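Proteolytically activated form of PPO4 Tyrosinase (Agaricus bisporus var. bisporus H97, PDB 4OUA) uses a pair of copper ions to hydroxylate monophenols to o-diphenols and oxidise these to o-quinones, the initial step of melanin synthesis. Local coordinates at residues H81-F86 and T317-D322; S233-F238 and E306-M311; S323-F328 and W336-L341. One frame throughout, in Å; residues are numbered along the deposited sequence.

Contact 1: H81-F86 and T317-D322; sequences HSQVLF and TELNKD. With CU1 (copper (I) ion), chain C.
Leu85 and Val84 pack on Leu319 in a small, buried, apolar contact that brings the loop entering helix 86-109 against the short strand 318-319. No hydrogen bond crosses between the two segments. The leucine side chains cross at about a right angle: Leu85 CD1 comes across the Leu319 side chain, 3.9 Å from Leu319 CG, while its sister methyl, Leu85 CD2, reaches the backbone at Asn320 O, 3.6 Å away. Val84 adds one methyl, with its CG2 4.3 Å from Leu319 CB. Val84 and Leu85 are the two central residues of a type I turn closed by Phe86 N to Gln83 O (3.2 Å), and the turn presents them together to the strand. Leu319 is itself held by a backbone hydrogen bond to Gly304 of the paired strand 304-305. Just beyond, Asn320 points its CB away from 81-86, and its amide oxygen makes an Asx turn, Asn320 OD1 accepting from Asp322 N at 2.9 Å with the donor 52° out of the carbonyl plane. His81 stands at the start of 81-86, and its NE2 binds copper at 2.1 Å beside His56 and His90; its CE1 is covalently linked to the sulfur of Cys79. The contact therefore separates its chemistry along the chain: metal bonding and a thioether fix one end of 81-86, and the other meets the strand by van der Waals packing.

Contact 2: S233-F238 and E306-M311; sequences SNHGEF and EREGSM
The guanidinium of Arg307 has Gly236 CA over one face and Glu237 OE2 at its edge, in plane. The glutamate carboxylate stands nearly upright against it, the two planes 83° apart. The salt bridge from Arg307 NH1 to Glu237 OE2 is weak at 3.4 Å, although the N-H points almost straight at the oxygen (166°). Asn234 OD1 comes obliquely to Arg307 NH2, a close polar approach whose angle is too poor for a hydrogen bond. A second flat group, the His235 ring, carries Phe238 CE1 on one face, offset toward the rim, and meets Glu308 OE2 at its edge. His235 NE2 and Glu308 OE2 remain 4.1 Å from each other; Ser82 OG bridges them and is hydrogen-bonded to both. Within the common central domain of tyrosinase, the chain here leaves helix 229-233 and runs toward helix 246-258, which supplies His250 and His254 to the second copper, and the loop after strand 304-305 packs against it. Asp251 of that helix takes the other ring nitrogen of His235, while Glu247 OE1 accepts from the backbone N of His235. A bend at chi3 (-80°) brings the guanidinium of Arg307 over Gly236 and to Glu237. Within 306-311, Glu306 folds back on its own chain, its OE1 accepting from Gly309 N at 2.7 Å.

Contact 3: S323-F328 and W336-L341; sequences SALEPF and WTSVPL
Leu325 and Leu341 each place CG beside the backbone N and opposite the carbonyl carbon (chi1 -62° and -68°), and both chains then run on extended, which brings them tip to tip with Leu325 CD1 3.6 Å from Leu341 CD1. The same Leu325 methyl also rests on the backbone between Thr337 and Ser338, lying 3.8 Å from Thr337 C. Trp336 sits between the leucine and phenylalanine ends of the partner loop. Both backbone polar groups of Trp336 are used: Leu325 N donates to Trp336 O at 2.9 Å, and Trp336 N donates to Phe328 O at 2.8 Å. Between these two points the chain 325-328 makes a tight turn through the cis peptide before Pro327, closed by Phe328 N to Leu325 O, also at 2.8 Å. The indole presents an edge to this turn, Trp336 CD1 approaching Phe328 CB at 3.8 Å, with Phe328 C near the ring plane. The indole NE1 is hydrogen-bonded to Thr5 O. The Phe328 ring leads away from Trp336; Pro327 CD lies over the centre of one face, and Trp89 of helix 86-109 meets the ring edge-to-face. That helix also receives Leu325 and Trp336, and the Phe328 side chain comes within about 7 Å of that of the copper ligand His90. Thus backbone hydrogen bonds fix the spacing of the two loop segments, and apolar side chains fill in around them and seat the loop 323-341 on the helix that carries this ligand.

How the contacts relate
All three contacts lie in the loops around the copper pair, but they differ in burial and in chemistry. Contacts 1 and 3 are buried; contact 2 is only partly so, and it alone relies on charged groups, two of them on exposed residues. Contact 1 is the shared neighbour. Its Ser82 ties it to contact 2, and Lys321 O accepts from Ser338 N to tie it to contact 3, whereas contacts 2 and 3 do not touch. Helix 86-109 begins in contact 1 and receives side chains of contact 3. Between the segments themselves, contact 1 has no hydrogen bond, contact 2 a weak salt bridge, and contact 3 two backbone hydrogen bonds.

Contact 1: H81-F86 and T317-D322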
# COMPACT_ATOMS: atom_id res chain seq x y z
N HIS A 81 1.46 -12.28 -6.68
CA HIS A 81 1.58 -12.94 -5.38
C HIS A 81 2.18 -14.33 -5.53
O HIS A 81 1.92 -15.02 -6.52
CB HIS A 81 0.21 -13.01 -4.70
CG HIS A 81 -0.50 -11.69 -4.63
ND1 HIS A 81 -1.58 -11.38 -5.43
CD2 HIS A 81 -0.28 -10.60 -3.87
CE1 HIS A 81 -2.00 -10.16 -5.16
NE2 HIS A 81 -1.22 -9.66 -4.21
N SER A 82 2.99 -14.73 -4.55
CA SER A 82 3.65 -16.03 -4.57
C SER A 82 4.69 -16.12 -5.68
O SER A 82 5.07 -17.21 -6.11
CB SER A 82 2.62 -17.15 -4.72
OG SER A 82 1.62 -17.06 -3.72
N GLN A 83 5.16 -14.96 -6.14
CA GLN A 83 6.15 -14.92 -7.21
C GLN A 83 7.22 -13.86 -6.95
O GLN A 83 7.06 -13.00 -6.09
CB GLN A 83 5.47 -14.65 -8.56
CG GLN A 83 4.39 -13.59 -8.50
CD GLN A 83 4.11 -12.98 -9.85
OE1 GLN A 83 5.03 -12.60 -10.57
NE2 GLN A 83 2.83 -12.89 -10.21
N VAL A 84 8.31 -13.93 -7.70
CA VAL A 84 9.48 -13.08 -7.48
C VAL A 84 9.20 -11.59 -7.66
O VAL A 84 9.97 -10.75 -7.20
CB VAL A 84 10.64 -13.47 -8.41
CG1 VAL A 84 11.23 -14.81 -8.00
CG2 VAL A 84 10.17 -13.50 -9.86
N LEU A 85 8.10 -11.26 -8.33
CA LEU A 85 7.80 -9.88 -8.67
C LEU A 85 6.95 -9.17 -7.61
O LEU A 85 6.61 -8.00 -7.77
CB LEU A 85 7.08 -9.80 -10.01
CG LEU A 85 7.89 -10.21 -11.24
CD1 LEU A 85 7.12 -9.92 -12.51
CD2 LEU A 85 9.24 -9.50 -11.25
N PHE A 86 6.63 -9.88 -6.53
CA PHE A 86 5.75 -9.34 -5.50
C PHE A 86 6.20 -7.98 -4.98
O PHE A 86 5.43 -7.02 -4.99
CB PHE A 86 5.62 -10.32 -4.33
CG PHE A 86 4.91 -9.74 -3.13
CD1 PHE A 86 3.53 -9.66 -3.11
CD2 PHE A 86 5.63 -9.27 -2.04
CE1 PHE A 86 2.87 -9.12 -2.02
CE2 PHE A 86 4.97 -8.73 -0.95
CZ PHE A 86 3.59 -8.66 -0.94
N THR A 317 4.40 -18.89 -16.82
CA THR A 317 5.27 -17.93 -17.47
C THR A 317 6.52 -17.67 -16.63
O THR A 317 6.44 -17.62 -15.41
CB THR A 317 4.55 -16.60 -17.74
OG1 THR A 317 3.44 -16.82 -18.63
CG2 THR A 317 5.50 -15.59 -18.37
N GLU A 318 7.66 -17.51 -17.29
CA GLU A 318 8.90 -17.18 -16.60
C GLU A 318 9.01 -15.68 -16.39
O GLU A 318 8.72 -14.89 -17.30
CB GLU A 318 10.11 -17.70 -17.38
CG GLU A 318 10.33 -19.20 -17.26
CD GLU A 318 10.87 -19.60 -15.90
OE1 GLU A 318 11.57 -18.78 -15.27
OE2 GLU A 318 10.58 -20.73 -15.45
N LEU A 319 9.42 -15.28 -15.19
CA LEU A 319 9.51 -13.86 -14.85
C LEU A 319 10.89 -13.49 -14.31
O LEU A 319 11.48 -14.22 -13.52
CB LEU A 319 8.43 -13.49 -13.83
CG LEU A 319 6.99 -13.40 -14.33
CD1 LEU A 319 6.45 -14.75 -14.77
CD2 LEU A 319 6.10 -12.81 -13.25
N ASN A 320 11.39 -12.34 -14.75
CA ASN A 320 12.65 -11.82 -14.24
C ASN A 320 12.60 -10.31 -14.03
O ASN A 320 11.53 -9.71 -14.04
CB ASN A 320 13.81 -12.19 -15.19
CG ASN A 320 13.59 -11.68 -16.61
OD1 ASN A 320 12.84 -10.74 -16.85
ND2 ASN A 320 14.26 -12.32 -17.56
N LYS A 321 13.77 -9.70 -13.86
CA LYS A 321 13.88 -8.27 -13.61
C LYS A 321 13.44 -7.44 -14.82
O LYS A 321 13.12 -6.26 -14.69
CB LYS A 321 15.31 -7.91 -13.23
CG LYS A 321 16.33 -8.34 -14.27
CD LYS A 321 17.73 -7.88 -13.91
CE LYS A 321 18.72 -8.26 -15.00
NZ LYS A 321 20.09 -7.77 -14.71
N ASP A 322 13.44 -8.06 -15.99
CA ASP A 322 13.10 -7.35 -17.22
C ASP A 322 11.64 -7.53 -17.60
O ASP A 322 11.18 -6.99 -18.60
CB ASP A 322 14.00 -7.83 -18.37
CG ASP A 322 15.45 -7.47 -18.16
OD1 ASP A 322 15.72 -6.36 -17.67
OD2 ASP A 322 16.33 -8.31 -18.47
CU CU1 C . -1.07 -7.63 -3.70
O HOH W 1 -1.69 -8.29 -1.46

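Contact 2: S233-F238 and E306-M311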
# COMPACT_ATOMS: atom_id res chain seq x y z
N SER A 233 11.32 -12.60 -1.55
CA SER A 233 10.30 -12.02 -2.38
C SER A 233 8.91 -12.52 -2.15
O SER A 233 8.01 -11.75 -1.96
CB SER A 233 10.63 -12.27 -3.82
OG SER A 233 11.43 -13.39 -3.87
N ASN A 234 8.72 -13.82 -2.22
CA ASN A 234 7.41 -14.38 -2.10
C ASN A 234 7.33 -15.46 -1.09
O ASN A 234 8.30 -15.84 -0.53
CB ASN A 234 6.98 -14.92 -3.42
CG ASN A 234 7.90 -15.95 -3.94
OD1 ASN A 234 7.54 -17.07 -4.11
ND2 ASN A 234 9.10 -15.57 -4.19
N HIS A 235 6.13 -15.95 -0.88
CA HIS A 235 5.87 -16.96 0.10
C HIS A 235 5.65 -18.34 -0.47
O HIS A 235 5.85 -19.30 0.22
CB HIS A 235 4.67 -16.56 0.93
CG HIS A 235 3.42 -16.41 0.14
ND1 HIS A 235 2.40 -15.58 0.53
CD2 HIS A 235 3.02 -16.97 -1.01
CE1 HIS A 235 1.42 -15.65 -0.36
NE2 HIS A 235 1.78 -16.48 -1.30
N GLY A 236 5.22 -18.42 -1.72
CA GLY A 236 4.61 -19.61 -2.26
C GLY A 236 5.48 -20.77 -2.01
O GLY A 236 6.64 -20.54 -1.87
N GLU A 237 4.96 -21.99 -1.91
CA GLU A 237 3.56 -22.28 -1.75
C GLU A 237 3.30 -22.42 -0.28
O GLU A 237 2.98 -23.48 0.22
CB GLU A 237 3.19 -23.58 -2.48
CG GLU A 237 3.33 -23.56 -3.99
CD GLU A 237 4.72 -23.87 -4.47
OE1 GLU A 237 5.62 -24.05 -3.63
OE2 GLU A 237 4.92 -23.94 -5.69
N PHE A 238 3.46 -21.32 0.42
CA PHE A 238 3.29 -21.26 1.86
C PHE A 238 4.12 -22.31 2.59
O PHE A 238 3.70 -22.85 3.62
CB PHE A 238 1.81 -21.42 2.23
CG PHE A 238 0.91 -20.42 1.56
CD1 PHE A 238 0.80 -19.13 2.05
CD2 PHE A 238 0.16 -20.78 0.45
CE1 PHE A 238 -0.03 -18.21 1.44
CE2 PHE A 238 -0.67 -19.86 -0.16
CZ PHE A 238 -0.77 -18.58 0.33
N GLU A 306 5.46 -17.89 -12.82
CA GLU A 306 4.17 -17.38 -12.36
C GLU A 306 3.28 -18.53 -11.91
O GLU A 306 2.68 -19.21 -12.74
CB GLU A 306 3.48 -16.57 -13.46
CG GLU A 306 2.04 -16.19 -13.15
CD GLU A 306 1.94 -15.02 -12.17
OE1 GLU A 306 1.19 -15.14 -11.18
OE2 GLU A 306 2.59 -13.99 -12.41
N ARG A 307 3.21 -18.75 -10.61
CA ARG A 307 2.49 -19.91 -10.08
C ARG A 307 0.99 -19.66 -9.90
O ARG A 307 0.18 -20.46 -10.35
CB ARG A 307 3.12 -20.34 -8.75
CG ARG A 307 4.39 -21.16 -8.93
CD ARG A 307 5.14 -21.38 -7.63
NE ARG A 307 5.93 -20.21 -7.24
CZ ARG A 307 6.78 -20.19 -6.22
NH1 ARG A 307 6.95 -21.27 -5.48
NH2 ARG A 307 7.46 -19.08 -5.95
N GLU A 308 0.63 -18.56 -9.25
CA GLU A 308 -0.78 -18.24 -9.05
C GLU A 308 -1.46 -17.81 -10.34
O GLU A 308 -2.49 -18.36 -10.73
CB GLU A 308 -0.95 -17.15 -8.00
CG GLU A 308 -0.62 -17.58 -6.58
CD GLU A 308 -1.29 -16.70 -5.54
OE1 GLU A 308 -2.25 -15.98 -5.90
OE2 GLU A 308 -0.87 -16.73 -4.37
N GLY A 309 -0.87 -16.82 -11.01
CA GLY A 309 -1.44 -16.29 -12.24
C GLY A 309 -2.07 -14.93 -12.01
O GLY A 309 -2.88 -14.75 -11.10
N SER A 310 -1.69 -13.96 -12.84
CA SER A 310 -2.25 -12.61 -12.75
C SER A 310 -2.52 -12.09 -14.16
O SER A 310 -2.12 -12.71 -15.14
CB SER A 310 -1.29 -11.68 -12.01
OG SER A 310 -0.10 -11.49 -12.74
N MET A 311 -3.19 -10.95 -14.27
CA MET A 311 -3.57 -10.45 -15.59
C MET A 311 -2.34 -10.00 -16.39
O MET A 311 -2.44 -9.69 -17.57
CB MET A 311 -4.58 -9.30 -15.45
CG MET A 311 -5.01 -8.62 -16.76
SD MET A 311 -6.22 -7.29 -16.55
CE MET A 311 -7.76 -8.22 -16.42

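Contact 3: S323-F328 and W336-L341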
# COMPACT_ATOMS: atom_id res chain seq x y z
N SER A 323 10.90 -8.28 -16.78
CA SER A 323 9.48 -8.48 -17.02
C SER A 323 8.72 -7.17 -16.84
O SER A 323 9.03 -6.38 -15.95
CB SER A 323 8.92 -9.55 -16.08
OG SER A 323 9.56 -10.80 -16.29
N ALA A 324 7.73 -6.94 -17.70
CA ALA A 324 6.91 -5.74 -17.61
C ALA A 324 5.97 -5.83 -16.41
O ALA A 324 5.43 -6.90 -16.13
CB ALA A 324 6.13 -5.53 -18.89
N LEU A 325 5.79 -4.72 -15.71
CA LEU A 325 4.93 -4.69 -14.54
C LEU A 325 3.60 -4.01 -14.84
O LEU A 325 3.34 -2.90 -14.39
CB LEU A 325 5.64 -3.97 -13.38
CG LEU A 325 6.94 -4.63 -12.91
CD1 LEU A 325 7.70 -3.72 -11.95
CD2 LEU A 325 6.64 -5.97 -12.25
N GLU A 326 2.76 -4.70 -15.61
CA GLU A 326 1.43 -4.20 -15.95
C GLU A 326 0.59 -3.95 -14.70
O GLU A 326 0.70 -4.69 -13.73
CB GLU A 326 0.71 -5.20 -16.87
CG GLU A 326 1.28 -5.29 -18.27
CD GLU A 326 0.88 -4.11 -19.13
OE1 GLU A 326 -0.23 -3.56 -18.92
OE2 GLU A 326 1.67 -3.72 -20.02
N PRO A 327 -0.25 -2.91 -14.73
CA PRO A 327 -0.34 -1.95 -15.84
C PRO A 327 0.41 -0.65 -15.56
O PRO A 327 -0.10 0.43 -15.85
CB PRO A 327 -1.84 -1.69 -15.93
CG PRO A 327 -2.29 -1.76 -14.49
CD PRO A 327 -1.36 -2.73 -13.78
N PHE A 328 1.61 -0.77 -15.00
CA PHE A 328 2.39 0.40 -14.62
C PHE A 328 3.42 0.77 -15.68
O PHE A 328 4.29 -0.03 -16.01
CB PHE A 328 3.08 0.16 -13.27
CG PHE A 328 2.15 -0.32 -12.20
CD1 PHE A 328 1.21 0.53 -11.64
CD2 PHE A 328 2.21 -1.63 -11.74
CE1 PHE A 328 0.35 0.08 -10.65
CE2 PHE A 328 1.36 -2.08 -10.75
CZ PHE A 328 0.43 -1.22 -10.20
N TRP A 336 6.92 -0.40 -16.85
CA TRP A 336 7.89 -0.43 -15.76
C TRP A 336 8.57 -1.79 -15.66
O TRP A 336 8.00 -2.81 -16.06
CB TRP A 336 7.23 -0.08 -14.43
CG TRP A 336 7.21 1.39 -14.13
CD1 TRP A 336 6.14 2.23 -14.21
CD2 TRP A 336 8.31 2.19 -13.70
NE1 TRP A 336 6.51 3.50 -13.86
CE2 TRP A 336 7.84 3.51 -13.55
CE3 TRP A 336 9.66 1.92 -13.44
CZ2 TRP A 336 8.66 4.55 -13.13
CZ3 TRP A 336 10.48 2.96 -13.03
CH2 TRP A 336 9.98 4.26 -12.89
N THR A 337 9.79 -1.80 -15.13
CA THR A 337 10.51 -3.04 -14.87
C THR A 337 11.14 -2.98 -13.48
O THR A 337 11.22 -1.92 -12.87
CB THR A 337 11.59 -3.30 -15.93
OG1 THR A 337 12.46 -2.17 -16.02
CG2 THR A 337 10.95 -3.54 -17.29
N SER A 338 11.59 -4.14 -13.00
CA SER A 338 12.11 -4.25 -11.64
C SER A 338 13.50 -3.63 -11.50
O SER A 338 13.87 -3.15 -10.42
CB SER A 338 12.15 -5.71 -11.22
OG SER A 338 10.85 -6.27 -11.20
N VAL A 339 14.27 -3.64 -12.58
CA VAL A 339 15.66 -3.18 -12.56
C VAL A 339 15.82 -1.77 -11.98
O VAL A 339 16.59 -1.56 -11.04
CB VAL A 339 16.28 -3.20 -13.97
CG1 VAL A 339 17.72 -2.71 -13.92
CG2 VAL A 339 16.22 -4.61 -14.55
N PRO A 340 15.10 -0.78 -12.54
CA PRO A 340 15.22 0.60 -12.07
C PRO A 340 14.57 0.86 -10.71
O PRO A 340 14.93 1.83 -10.05
CB PRO A 340 14.51 1.41 -13.17
CG PRO A 340 13.53 0.45 -13.74
CD PRO A 340 14.19 -0.89 -13.70
N LEU A 341 13.65 -0.01 -10.31
CA LEU A 341 12.86 0.23 -9.10
C LEU A 341 13.65 0.05 -7.81
O LEU A 341 13.07 0.03 -6.72
CB LEU A 341 11.64 -0.70 -9.08
CG LEU A 341 10.59 -0.41 -10.14
CD1 LEU A 341 9.37 -1.30 -9.94
CD2 LEU A 341 10.20 1.06 -10.13